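Local coordinates for protein putative 2,3,4,5-tetrahydropyridine-2-carboxylate N- succinyltransferase (Campylobacter jejuni, PDB 2RIJ) that probably catalyses the succinyl-CoA-dependent N-succinylation of tetrahydrodipicolinate, the first step of the succinylase route to diaminopimelate and lysine, at residues A[255-260]-A[271-276]; A[277-282]-A[297-302]; A[302-307]-A[320-325]; A[314-319]-A[359-364]; A[325-330]-A[369-374]. All blocks are in the same frame, centred on the assembly; numbering follows the deposited sequence.

How the interactions relate
Interactions 1 to 4 climb a left-handed parallel beta-helix coil by coil, and interaction 5 lies in the sheet that extends it at the C-terminal end. Interactions 1, 2 and 3 follow in series along the chain; the segments of interaction 4 alternate with those of 3 and 5. Interactions 1 and 4 pair neighbouring strands in one wall and interaction 3 does so in another, whereas interaction 2 spans the interior between the two walls. Centres of consecutive interactions lie about 7 to 10 Å apart; interactions 3 and 5 are about 12 Å apart. Predicted succinyl-CoA residues fall in interactions 1 to 4, several at coil corners facing neighbouring subunits, consistent with sites formed between chains.

Interaction 1. Residues A[255-260]-A[271-276]; sequences CMVEGR and SDVGGG
Backbone hydrogen bonds join Met-256 and Glu-258 to the parallel segment 271-276. Val-273 N reaches Met-256 O at 2.9 Å, and Glu-258 N returns to Val-273 O at 2.8 Å; a weak bond from Met-256 N to Ser-271 O starts the series. At the far end Gly-276 N binds Glu-258 O at 3.0 Å from above the carbonyl plane, and Gly-275 CA adds a CA-H...O contact to the same Glu-258 O at 3.3 Å. Equivalent strands stacked in this way build the left-handed parallel beta-helix of hexapeptide-repeat acyltransferases, and this corner carries Glu-258, predicted to form the acyl-anhydride intermediate, beside Arg-260 and Gly-275, predicted to bind succinyl-CoA. Among the apolar contacts, Val-273 turns CG1 away from its own N (chi1 -177°), which lays that methyl on Gly-259 CA at 3.7 Å. On the other face Met-256, a selenomethionine, and Asp-272 run side by side, Met-256 CB 3.8 Å from Asp-272 OD2. As for polar ends, Arg-260 bends at chi3 and brings its guanidinium to the Gly-276 backbone; NH1 bonds to Ala-242 O, and NH2 to Ser-278 OG and to Asn-302 OD1 of the second subunit.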
# COMPACT_ATOMS: atom_id res chain seq x y z
N CYS A 255 -18.35 21.68 -26.32
CA CYS A 255 -17.40 20.76 -25.70
C CYS A 255 -16.46 20.22 -26.75
O CYS A 255 -16.84 20.03 -27.91
CB CYS A 255 -18.12 19.54 -25.17
SG CYS A 255 -19.20 19.88 -23.79
N MSE A 256 -15.26 19.91 -26.32
CA MSE A 256 -14.30 19.12 -27.12
C MSE A 256 -14.49 17.64 -26.80
O MSE A 256 -14.32 17.24 -25.66
CB MSE A 256 -12.89 19.52 -26.75
CG MSE A 256 -11.81 18.65 -27.38
SE MSE A 256 -11.90 18.68 -29.37
CE MSE A 256 -11.76 20.63 -29.61
N VAL A 257 -14.87 16.84 -27.78
CA VAL A 257 -15.17 15.44 -27.55
C VAL A 257 -14.19 14.55 -28.38
O VAL A 257 -14.15 14.58 -29.59
CB VAL A 257 -16.62 15.10 -27.88
CG1 VAL A 257 -16.91 13.58 -27.63
CG2 VAL A 257 -17.58 16.04 -27.13
N GLU A 258 -13.41 13.80 -27.64
CA GLU A 258 -12.44 12.87 -28.17
C GLU A 258 -12.62 11.46 -27.61
O GLU A 258 -11.80 10.54 -27.85
CB GLU A 258 -11.06 13.39 -27.91
CG GLU A 258 -10.92 14.83 -28.16
CD GLU A 258 -9.46 15.24 -28.20
OE1 GLU A 258 -8.75 14.70 -29.05
OE2 GLU A 258 -9.02 16.08 -27.40
N GLY A 259 -13.73 11.27 -26.93
CA GLY A 259 -14.11 9.97 -26.35
C GLY A 259 -15.57 9.64 -26.60
O GLY A 259 -16.23 10.25 -27.47
N ARG A 260 -16.07 8.66 -25.87
CA ARG A 260 -17.29 7.96 -26.22
C ARG A 260 -18.42 8.30 -25.26
O ARG A 260 -18.31 8.09 -24.04
CB ARG A 260 -17.03 6.45 -26.22
CG ARG A 260 -15.99 6.10 -27.28
CD ARG A 260 -15.62 4.65 -27.22
NE ARG A 260 -14.87 4.32 -26.00
CZ ARG A 260 -13.54 4.41 -25.87
NH1 ARG A 260 -12.78 4.93 -26.82
NH2 ARG A 260 -12.95 4.00 -24.74
N SER A 271 -17.00 21.24 -21.17
CA SER A 271 -16.33 20.03 -20.75
C SER A 271 -15.40 19.54 -21.83
O SER A 271 -15.54 19.89 -23.02
CB SER A 271 -17.32 18.96 -20.33
OG SER A 271 -17.98 19.32 -19.14
N ASP A 272 -14.43 18.72 -21.45
CA ASP A 272 -13.44 18.18 -22.38
C ASP A 272 -13.36 16.67 -22.14
O ASP A 272 -13.00 16.24 -21.05
CB ASP A 272 -12.13 18.85 -22.11
CG ASP A 272 -11.09 18.56 -23.14
OD1 ASP A 272 -10.76 17.37 -23.36
OD2 ASP A 272 -10.55 19.54 -23.71
N VAL A 273 -13.81 15.91 -23.12
CA VAL A 273 -13.84 14.44 -23.08
C VAL A 273 -12.55 14.02 -23.80
O VAL A 273 -12.41 14.21 -25.01
CB VAL A 273 -15.06 13.85 -23.74
CG1 VAL A 273 -15.09 12.27 -23.60
CG2 VAL A 273 -16.36 14.50 -23.23
N GLY A 274 -11.59 13.54 -23.02
CA GLY A 274 -10.25 13.25 -23.54
C GLY A 274 -10.22 12.01 -24.45
O GLY A 274 -11.18 11.24 -24.52
N GLY A 275 -9.09 11.86 -25.14
CA GLY A 275 -8.92 10.87 -26.19
C GLY A 275 -9.14 9.49 -25.60
O GLY A 275 -8.46 9.09 -24.65
N GLY A 276 -10.09 8.74 -26.16
CA GLY A 276 -10.36 7.38 -25.70
C GLY A 276 -11.08 7.25 -24.36
O GLY A 276 -11.26 6.15 -23.86

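Interaction 2. Residues A[277-282]-A[297-302]; sequences ASILGV and CLLGAN
Ile-279 overlaps Leu-299 with its outer methyl: Ile-279 CD1 sits 3.4 Å from Leu-299 CD1, tighter than ordinary carbon contact, and Ile-279 CG1 follows at 3.6 Å from the same Leu-299 CD1. The two side chains cross at about a right angle, with one leucine methyl against both CG1 and CD1 of the isoleucine. The extended isoleucine chain (chi2 169°) carries CD1 across to this methyl. The second leucine branch, CD2, packs instead near Thr-305, further along the same coil, and Val-315 on the neighbouring strand 314-315. Nearer the corner, Ala-277 presents CB to the carbonyl of the next turn, Ala-277 CB lying 3.4 Å from Gly-300 O. The backbones also draw together here, Ala-277 N and Asn-302 N standing 3.8 Å apart. These segments are not paired strands. Strand 278-279 bonds to Arg-260 on one coil and to Ser-303 and Thr-305 on another, whereas strand 298-299, bonded through Leu-299 O to Gly-274 N, belongs to a different wall of the left-handed beta-helix; the contact therefore spans the interior of the coil stack. Asn-302 points away from 277-282 into the subunit interface, its amide bonding to Gly-276 O and Arg-260 NH2 of the third subunit. The side-chain contact between the two walls is thus apolar and directionless, while directional bonding runs from coil to coil.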
# COMPACT_ATOMS: atom_id res chain seq x y z
N ALA A 277 -11.49 8.37 -23.77
CA ALA A 277 -12.29 8.30 -22.57
C ALA A 277 -13.65 7.69 -22.89
O ALA A 277 -14.17 7.77 -24.01
CB ALA A 277 -12.45 9.68 -21.92
N SER A 278 -14.24 7.08 -21.88
CA SER A 278 -15.57 6.48 -21.94
C SER A 278 -16.46 7.21 -20.95
O SER A 278 -16.09 7.34 -19.78
CB SER A 278 -15.54 5.00 -21.53
OG SER A 278 -15.31 4.12 -22.62
N ILE A 279 -17.64 7.63 -21.40
CA ILE A 279 -18.72 8.04 -20.53
C ILE A 279 -19.87 7.04 -20.70
O ILE A 279 -20.48 6.97 -21.76
CB ILE A 279 -19.22 9.47 -20.78
CG1 ILE A 279 -18.05 10.46 -20.71
CG2 ILE A 279 -20.31 9.87 -19.78
CD1 ILE A 279 -18.39 11.85 -21.22
N LEU A 280 -20.18 6.29 -19.64
CA LEU A 280 -21.26 5.31 -19.70
C LEU A 280 -22.61 6.05 -19.63
O LEU A 280 -22.68 7.27 -19.30
CB LEU A 280 -21.05 4.28 -18.58
CG LEU A 280 -19.69 3.54 -18.54
CD1 LEU A 280 -19.79 2.49 -17.39
CD2 LEU A 280 -19.31 2.93 -19.86
N GLY A 281 -23.71 5.37 -19.98
CA GLY A 281 -24.97 6.11 -20.13
C GLY A 281 -25.99 6.03 -19.05
O GLY A 281 -26.68 7.01 -18.74
N VAL A 282 -26.16 4.82 -18.54
CA VAL A 282 -27.23 4.51 -17.60
C VAL A 282 -26.61 3.76 -16.41
O VAL A 282 -25.84 2.79 -16.61
CB VAL A 282 -28.34 3.66 -18.27
CG1 VAL A 282 -29.51 3.45 -17.29
CG2 VAL A 282 -28.84 4.35 -19.52
N CYS A 297 -16.23 20.06 -16.95
CA CYS A 297 -15.57 18.87 -16.45
C CYS A 297 -14.44 18.48 -17.41
O CYS A 297 -14.54 18.73 -18.61
CB CYS A 297 -16.53 17.71 -16.31
SG CYS A 297 -17.70 17.96 -14.96
N LEU A 298 -13.38 17.90 -16.85
CA LEU A 298 -12.21 17.47 -17.60
C LEU A 298 -12.05 15.97 -17.41
O LEU A 298 -11.70 15.54 -16.34
CB LEU A 298 -11.00 18.22 -17.04
CG LEU A 298 -9.64 18.15 -17.70
CD1 LEU A 298 -9.74 18.47 -19.18
CD2 LEU A 298 -8.72 19.16 -16.95
N LEU A 299 -12.31 15.19 -18.45
CA LEU A 299 -12.19 13.73 -18.40
C LEU A 299 -10.91 13.33 -19.15
O LEU A 299 -10.79 13.54 -20.35
CB LEU A 299 -13.42 13.10 -19.00
CG LEU A 299 -14.76 13.53 -18.39
CD1 LEU A 299 -15.92 12.89 -19.08
CD2 LEU A 299 -14.86 13.34 -16.84
N GLY A 300 -9.97 12.77 -18.43
CA GLY A 300 -8.70 12.43 -18.99
C GLY A 300 -8.74 11.34 -20.06
O GLY A 300 -9.65 10.50 -20.10
N ALA A 301 -7.73 11.37 -20.89
CA ALA A 301 -7.50 10.35 -21.89
C ALA A 301 -7.56 8.96 -21.23
O ALA A 301 -7.02 8.73 -20.12
CB ALA A 301 -6.15 10.59 -22.59
N ASN A 302 -8.23 8.04 -21.92
CA ASN A 302 -8.42 6.67 -21.46
C ASN A 302 -9.04 6.49 -20.07
O ASN A 302 -8.97 5.41 -19.51
CB ASN A 302 -7.10 5.90 -21.65
CG ASN A 302 -6.80 5.63 -23.10
OD1 ASN A 302 -7.72 5.30 -23.87
ND2 ASN A 302 -5.53 5.71 -23.49

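Interaction 3. Residues A[302-307]-A[320-325]; sequences NSVTGI and AVLEGT
Ile-307 and Val-321 meet across parallel segments 302-307 and 320-325. From Ile-307 CB, which points toward 320-325, the side chain forks. The longer branch lies between the backbone N and carbonyl carbon (chi1 61°) and runs against one valine methyl, Ile-307 CG1 at 3.8 Å and then the tip, Ile-307 CD1, at 3.7 Å from Val-321 CG1. The shorter branch rests on the turn, Ile-307 CG2 being 3.9 Å from Glu-323 CA. Phe-362 packs on both Ile-307 and Val-321 from the next wall of the left-handed beta-helix, in which these strands are successive rungs of the hexapeptide repeat. On the outer face Val-304 CG1 touches Leu-322 CD2 at 3.9 Å, where Asn-302 and Ala-317 of the second subunit add their packing. Two short backbone bonds set the pairing: Val-321 N to Val-304 O and Gly-306 N to Val-321 O, each 2.7 Å. At the end of the rung a water donates to Gly-306 O and to Glu-323 OE2, both 2.7 Å away, while Glu-323 OE1 bonds to Ser-284. Both protons of that water are thus spent on acceptors of the two segments, so it bridges a carbonyl and a carboxylate that could not donate to each other.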
# COMPACT_ATOMS: atom_id res chain seq x y z
N ASN A 302 -8.23 8.04 -21.92
CA ASN A 302 -8.42 6.67 -21.46
C ASN A 302 -9.04 6.49 -20.07
O ASN A 302 -8.97 5.41 -19.51
CB ASN A 302 -7.10 5.90 -21.65
CG ASN A 302 -6.80 5.63 -23.10
OD1 ASN A 302 -7.72 5.30 -23.87
ND2 ASN A 302 -5.53 5.71 -23.49
N SER A 303 -9.78 7.50 -19.57
CA SER A 303 -10.55 7.37 -18.34
C SER A 303 -11.85 6.71 -18.62
O SER A 303 -12.27 6.58 -19.80
CB SER A 303 -10.80 8.74 -17.67
OG SER A 303 -11.49 9.65 -18.50
N VAL A 304 -12.55 6.35 -17.53
CA VAL A 304 -13.93 5.84 -17.62
C VAL A 304 -14.74 6.52 -16.55
O VAL A 304 -14.39 6.48 -15.34
CB VAL A 304 -14.05 4.29 -17.46
CG1 VAL A 304 -15.53 3.78 -17.62
CG2 VAL A 304 -13.04 3.55 -18.37
N THR A 305 -15.82 7.12 -16.98
CA THR A 305 -16.74 7.77 -16.08
C THR A 305 -18.07 6.98 -16.05
O THR A 305 -18.83 7.00 -17.02
CB THR A 305 -17.00 9.25 -16.49
OG1 THR A 305 -15.78 10.01 -16.41
CG2 THR A 305 -18.03 9.90 -15.55
N GLY A 306 -18.30 6.29 -14.95
CA GLY A 306 -19.51 5.48 -14.73
C GLY A 306 -20.51 6.02 -13.74
O GLY A 306 -21.50 5.35 -13.39
N ILE A 307 -20.34 7.28 -13.35
CA ILE A 307 -21.30 7.96 -12.48
C ILE A 307 -21.59 9.38 -12.98
O ILE A 307 -20.77 9.96 -13.67
CB ILE A 307 -20.78 8.07 -10.99
CG1 ILE A 307 -19.47 8.88 -10.89
CG2 ILE A 307 -20.57 6.62 -10.38
CD1 ILE A 307 -19.05 9.25 -9.50
N ALA A 320 -10.54 4.89 -13.80
CA ALA A 320 -11.91 4.43 -13.91
C ALA A 320 -12.73 4.74 -12.68
O ALA A 320 -12.42 4.24 -11.57
CB ALA A 320 -11.94 2.91 -14.19
N VAL A 321 -13.77 5.55 -12.86
CA VAL A 321 -14.66 5.96 -11.80
C VAL A 321 -15.99 5.24 -11.99
O VAL A 321 -16.92 5.71 -12.68
CB VAL A 321 -14.88 7.53 -11.73
CG1 VAL A 321 -15.80 7.90 -10.59
CG2 VAL A 321 -13.58 8.26 -11.62
N LEU A 322 -16.10 4.09 -11.35
CA LEU A 322 -17.26 3.23 -11.49
C LEU A 322 -18.10 3.30 -10.23
O LEU A 322 -17.65 3.77 -9.16
CB LEU A 322 -16.81 1.79 -11.77
CG LEU A 322 -15.72 1.66 -12.85
CD1 LEU A 322 -15.18 0.24 -12.92
CD2 LEU A 322 -16.32 2.16 -14.20
N GLU A 323 -19.32 2.83 -10.35
CA GLU A 323 -20.30 2.91 -9.27
C GLU A 323 -19.80 2.26 -7.97
O GLU A 323 -20.08 2.74 -6.86
CB GLU A 323 -21.58 2.20 -9.69
CG GLU A 323 -22.41 2.91 -10.68
CD GLU A 323 -23.64 2.08 -11.08
OE1 GLU A 323 -24.27 1.49 -10.18
OE2 GLU A 323 -23.96 2.02 -12.30
N GLY A 324 -19.06 1.17 -8.13
CA GLY A 324 -18.54 0.43 -7.00
C GLY A 324 -17.12 0.66 -6.61
O GLY A 324 -16.66 0.13 -5.60
N THR A 325 -16.39 1.44 -7.39
CA THR A 325 -15.07 1.85 -6.97
C THR A 325 -15.12 2.60 -5.66
O THR A 325 -15.95 3.50 -5.47
CB THR A 325 -14.41 2.74 -8.03
OG1 THR A 325 -14.64 2.17 -9.30
CG2 THR A 325 -12.96 2.90 -7.79
O HOH W 1 -22.19 2.88 -14.14

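Interaction 4. Residues A[314-319]-A[359-364]; sequences IVDAGI and GLHFRQ
Swung away from its backbone N (chi1 -175°), the ring of His-361 comes level with Asp-316, whose CG folds back beside its own N to meet it. The resulting hydrogen bond, His-361 NE2 to Asp-316 OD1 at 2.7 Å, is nearly straight and lies close to the imidazole plane, but it reaches the oxygen from above the carboxylate plane, the two planes being 74° apart. Ile-314 CB covers one ring face in a CH-pi contact and Arg-363 CD the opposite one, which with the bond at the edge should fix the ring's rotation. Asp-316 OD2 serves another partner: it accepts from a water at 2.6 Å, and this water accepts from Gln-364 N at 2.9 Å. Strand 360-364 here adds a parallel neighbour to strand 314-315 at the C-terminal end of the left-handed beta-helix, after an excursion of some forty residues. Backbone bonds Ile-314 N to Leu-360 O, 2.7 Å, and Phe-362 N to Ile-314 O, 2.8 Å, are continued by Asp-316 N to Phe-362 O at 3.1 Å. Asp-316 then opens a type II turn ending at Ile-319, whose CD1 lies 3.7 Å from Gln-364 N. Asp-316, Ala-317, Arg-363 and Gln-364 are predicted to bind succinyl-CoA. On the inner face Val-315 CG2 approaches Phe-362 CD2 at 4.1 Å, and Phe-327 meets the phenylalanine ring edge-to-face.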
# COMPACT_ATOMS: atom_id res chain seq x y z
N ILE A 314 -12.95 16.70 -12.24
CA ILE A 314 -11.80 16.22 -13.01
C ILE A 314 -11.64 14.74 -12.76
O ILE A 314 -11.67 14.29 -11.62
CB ILE A 314 -10.52 16.91 -12.63
CG1 ILE A 314 -10.63 18.42 -12.86
CG2 ILE A 314 -9.31 16.33 -13.41
CD1 ILE A 314 -9.38 19.11 -12.39
N VAL A 315 -11.52 13.99 -13.84
CA VAL A 315 -11.13 12.57 -13.79
C VAL A 315 -9.78 12.49 -14.49
O VAL A 315 -9.65 12.80 -15.67
CB VAL A 315 -12.14 11.64 -14.43
CG1 VAL A 315 -11.69 10.18 -14.38
CG2 VAL A 315 -13.53 11.76 -13.76
N ASP A 316 -8.78 12.09 -13.74
CA ASP A 316 -7.42 12.02 -14.34
C ASP A 316 -7.35 10.94 -15.45
O ASP A 316 -8.07 9.91 -15.43
CB ASP A 316 -6.36 11.67 -13.29
CG ASP A 316 -5.91 12.86 -12.42
OD1 ASP A 316 -6.36 14.04 -12.57
OD2 ASP A 316 -5.06 12.58 -11.54
N ALA A 317 -6.44 11.16 -16.38
CA ALA A 317 -6.20 10.19 -17.42
C ALA A 317 -5.99 8.82 -16.82
O ALA A 317 -5.31 8.66 -15.77
CB ALA A 317 -4.98 10.63 -18.28
N GLY A 318 -6.64 7.81 -17.40
CA GLY A 318 -6.40 6.41 -17.00
C GLY A 318 -7.27 5.96 -15.83
O GLY A 318 -7.34 4.80 -15.53
N ILE A 319 -8.00 6.86 -15.21
CA ILE A 319 -8.76 6.50 -14.01
C ILE A 319 -10.11 5.99 -14.42
O ILE A 319 -10.83 6.63 -15.19
CB ILE A 319 -8.96 7.77 -13.05
CG1 ILE A 319 -7.62 8.27 -12.52
CG2 ILE A 319 -9.95 7.48 -11.92
CD1 ILE A 319 -6.91 7.31 -11.64
N GLY A 359 -17.00 19.90 -8.11
CA GLY A 359 -15.63 20.16 -7.69
C GLY A 359 -14.78 18.96 -7.31
O GLY A 359 -13.75 19.11 -6.67
N LEU A 360 -15.20 17.76 -7.71
CA LEU A 360 -14.48 16.54 -7.40
C LEU A 360 -13.29 16.34 -8.33
O LEU A 360 -13.32 16.63 -9.53
CB LEU A 360 -15.37 15.29 -7.51
CG LEU A 360 -16.67 15.23 -6.68
CD1 LEU A 360 -17.34 13.86 -6.86
CD2 LEU A 360 -16.36 15.43 -5.22
N HIS A 361 -12.24 15.81 -7.75
CA HIS A 361 -11.05 15.45 -8.50
C HIS A 361 -10.72 14.02 -8.18
O HIS A 361 -10.27 13.70 -7.07
CB HIS A 361 -9.90 16.39 -8.19
CG HIS A 361 -8.67 16.15 -9.02
ND1 HIS A 361 -7.58 16.97 -8.96
CD2 HIS A 361 -8.40 15.22 -9.97
CE1 HIS A 361 -6.66 16.53 -9.81
NE2 HIS A 361 -7.15 15.49 -10.46
N PHE A 362 -10.95 13.14 -9.15
CA PHE A 362 -10.65 11.72 -9.02
C PHE A 362 -9.23 11.46 -9.56
O PHE A 362 -8.88 11.80 -10.70
CB PHE A 362 -11.67 10.82 -9.75
CG PHE A 362 -13.08 10.91 -9.20
CD1 PHE A 362 -13.45 10.11 -8.13
CD2 PHE A 362 -14.01 11.81 -9.72
CE1 PHE A 362 -14.74 10.18 -7.61
CE2 PHE A 362 -15.31 11.86 -9.20
CZ PHE A 362 -15.66 11.05 -8.17
N ARG A 363 -8.42 10.89 -8.71
CA ARG A 363 -6.99 10.65 -9.00
C ARG A 363 -6.51 9.42 -8.27
O ARG A 363 -7.21 8.87 -7.42
CB ARG A 363 -6.17 11.87 -8.66
CG ARG A 363 -6.34 12.42 -7.27
CD ARG A 363 -5.45 13.65 -7.14
NE ARG A 363 -5.56 14.28 -5.82
CZ ARG A 363 -4.96 13.83 -4.72
NH1 ARG A 363 -4.21 12.72 -4.76
NH2 ARG A 363 -5.10 14.49 -3.58
N GLN A 364 -5.37 8.89 -8.70
CA GLN A 364 -4.71 7.82 -7.98
C GLN A 364 -3.48 8.33 -7.24
O GLN A 364 -2.72 9.14 -7.77
CB GLN A 364 -4.26 6.70 -8.93
CG GLN A 364 -3.78 5.45 -8.16
CD GLN A 364 -3.94 4.11 -8.94
OE1 GLN A 364 -4.16 4.11 -10.14
NE2 GLN A 364 -3.83 2.99 -8.22
O HOH W 2 -4.22 10.14 -11.03
O HOH W 3 -5.77 3.90 -12.65

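Interaction 5. Residues A[325-330]-A[369-374]; sequences TKFLLK and GAMIVA
Met-371 O receives two groups of the facing strand: Leu-328 N in a nearly straight hydrogen bond of 2.8 Å, and Phe-327 CA in a CA-H...O contact of 3.4 Å. Strands 326-329 and 371-374 form a strongly twisted parallel pair, their directions 50° apart, in the C-terminal sheet that prolongs the left-handed beta-helix; strand 360-364 flanks the second and strand 348-350 the first, both antiparallel. The pairing continues with Val-373 N to Leu-328 O, 2.9 Å, the donor standing above the carbonyl plane, and with Lys-330 N to Val-373 O at 2.8 Å. Beside these bonds Phe-327 and Met-371, a selenomethionine, run side by side in the same direction. The Met-371 chain bends at chi2 and chi3 and keeps along the ring, its CB 3.7 Å from Phe-327 CD1 and its terminal CE 3.7 Å from Phe-327 CE1. The outer end of the contact faces other chains: Lys-326 O accepts from Ser-366 OG of the second subunit, and Lys-326 NZ makes a salt bridge with Glu-347 of the fourth subunit. At the other end the pair closes with aliphatic contact, Lys-330 CE lying 3.7 Å from Ile-372 CD1 and Lys-330 CB facing the methyl of Ala-374. Val-373 places CG1 between its backbone N and carbonyl carbon (chi1 59°), the crowded position, and there the methyl rests 3.7 Å from Phe-327 CB.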
# COMPACT_ATOMS: atom_id res chain seq x y z
N THR A 325 -16.39 1.44 -7.39
CA THR A 325 -15.07 1.85 -6.97
C THR A 325 -15.12 2.60 -5.66
O THR A 325 -15.95 3.50 -5.47
CB THR A 325 -14.41 2.74 -8.03
OG1 THR A 325 -14.64 2.17 -9.30
CG2 THR A 325 -12.96 2.90 -7.79
N LYS A 326 -14.20 2.27 -4.75
CA LYS A 326 -14.06 3.01 -3.50
C LYS A 326 -12.96 4.05 -3.61
O LYS A 326 -11.91 3.80 -4.19
CB LYS A 326 -13.78 2.07 -2.35
CG LYS A 326 -14.93 1.12 -2.05
CD LYS A 326 -14.47 0.05 -1.05
CE LYS A 326 -15.58 -0.85 -0.70
NZ LYS A 326 -15.10 -1.75 0.37
N PHE A 327 -13.22 5.21 -3.02
CA PHE A 327 -12.32 6.35 -3.01
C PHE A 327 -12.12 6.86 -1.61
O PHE A 327 -13.07 6.93 -0.82
CB PHE A 327 -12.88 7.53 -3.84
CG PHE A 327 -13.06 7.19 -5.29
CD1 PHE A 327 -12.00 7.32 -6.20
CD2 PHE A 327 -14.26 6.64 -5.75
CE1 PHE A 327 -12.16 6.96 -7.52
CE2 PHE A 327 -14.39 6.27 -7.07
CZ PHE A 327 -13.36 6.41 -7.94
N LEU A 328 -10.87 7.27 -1.34
CA LEU A 328 -10.49 7.90 -0.09
C LEU A 328 -10.69 9.39 -0.27
O LEU A 328 -10.11 9.98 -1.19
CB LEU A 328 -9.02 7.60 0.24
CG LEU A 328 -8.42 8.17 1.52
CD1 LEU A 328 -8.99 7.48 2.71
CD2 LEU A 328 -6.89 8.06 1.54
N LEU A 329 -11.52 9.98 0.59
CA LEU A 329 -11.85 11.39 0.51
C LEU A 329 -10.74 12.27 1.07
O LEU A 329 -10.25 12.02 2.17
CB LEU A 329 -13.13 11.69 1.29
CG LEU A 329 -13.55 13.17 1.29
CD1 LEU A 329 -14.11 13.45 -0.08
CD2 LEU A 329 -14.56 13.47 2.39
N LYS A 330 -10.37 13.32 0.33
CA LYS A 330 -9.48 14.36 0.82
C LYS A 330 -10.17 15.68 0.64
O LYS A 330 -11.11 15.81 -0.13
CB LYS A 330 -8.14 14.29 0.11
CG LYS A 330 -7.47 12.92 0.35
CD LYS A 330 -6.00 12.97 0.33
CE LYS A 330 -5.40 11.56 0.59
NZ LYS A 330 -5.66 11.02 1.98
N GLY A 369 -0.85 3.80 -4.16
CA GLY A 369 -1.77 3.13 -5.04
C GLY A 369 -3.26 3.36 -4.74
O GLY A 369 -4.07 2.87 -5.50
N ALA A 370 -3.61 4.15 -3.72
CA ALA A 370 -5.02 4.39 -3.30
C ALA A 370 -5.77 5.25 -4.33
O ALA A 370 -5.23 6.23 -4.87
CB ALA A 370 -5.11 5.09 -1.95
N MSE A 371 -7.04 4.91 -4.55
CA MSE A 371 -7.93 5.78 -5.31
C MSE A 371 -8.41 6.90 -4.40
O MSE A 371 -8.91 6.66 -3.28
CB MSE A 371 -9.10 5.00 -5.90
CG MSE A 371 -8.70 3.94 -6.87
SE MSE A 371 -7.88 4.71 -8.44
CE MSE A 371 -9.37 5.42 -9.35
N ILE A 372 -8.25 8.13 -4.88
CA ILE A 372 -8.64 9.32 -4.10
C ILE A 372 -9.75 10.12 -4.77
O ILE A 372 -9.80 10.24 -5.98
CB ILE A 372 -7.40 10.26 -3.85
CG1 ILE A 372 -6.49 9.64 -2.78
CG2 ILE A 372 -7.83 11.71 -3.44
CD1 ILE A 372 -5.07 10.15 -2.83
N VAL A 373 -10.65 10.67 -3.96
CA VAL A 373 -11.52 11.73 -4.40
C VAL A 373 -11.13 12.99 -3.57
O VAL A 373 -11.11 12.94 -2.33
CB VAL A 373 -13.02 11.41 -4.34
CG1 VAL A 373 -13.51 11.05 -2.88
CG2 VAL A 373 -13.80 12.58 -4.96
N ALA A 374 -10.77 14.06 -4.26
CA ALA A 374 -10.22 15.28 -3.64
C ALA A 374 -10.88 16.53 -4.24
O ALA A 374 -11.77 16.42 -5.08
CB ALA A 374 -8.71 15.32 -3.81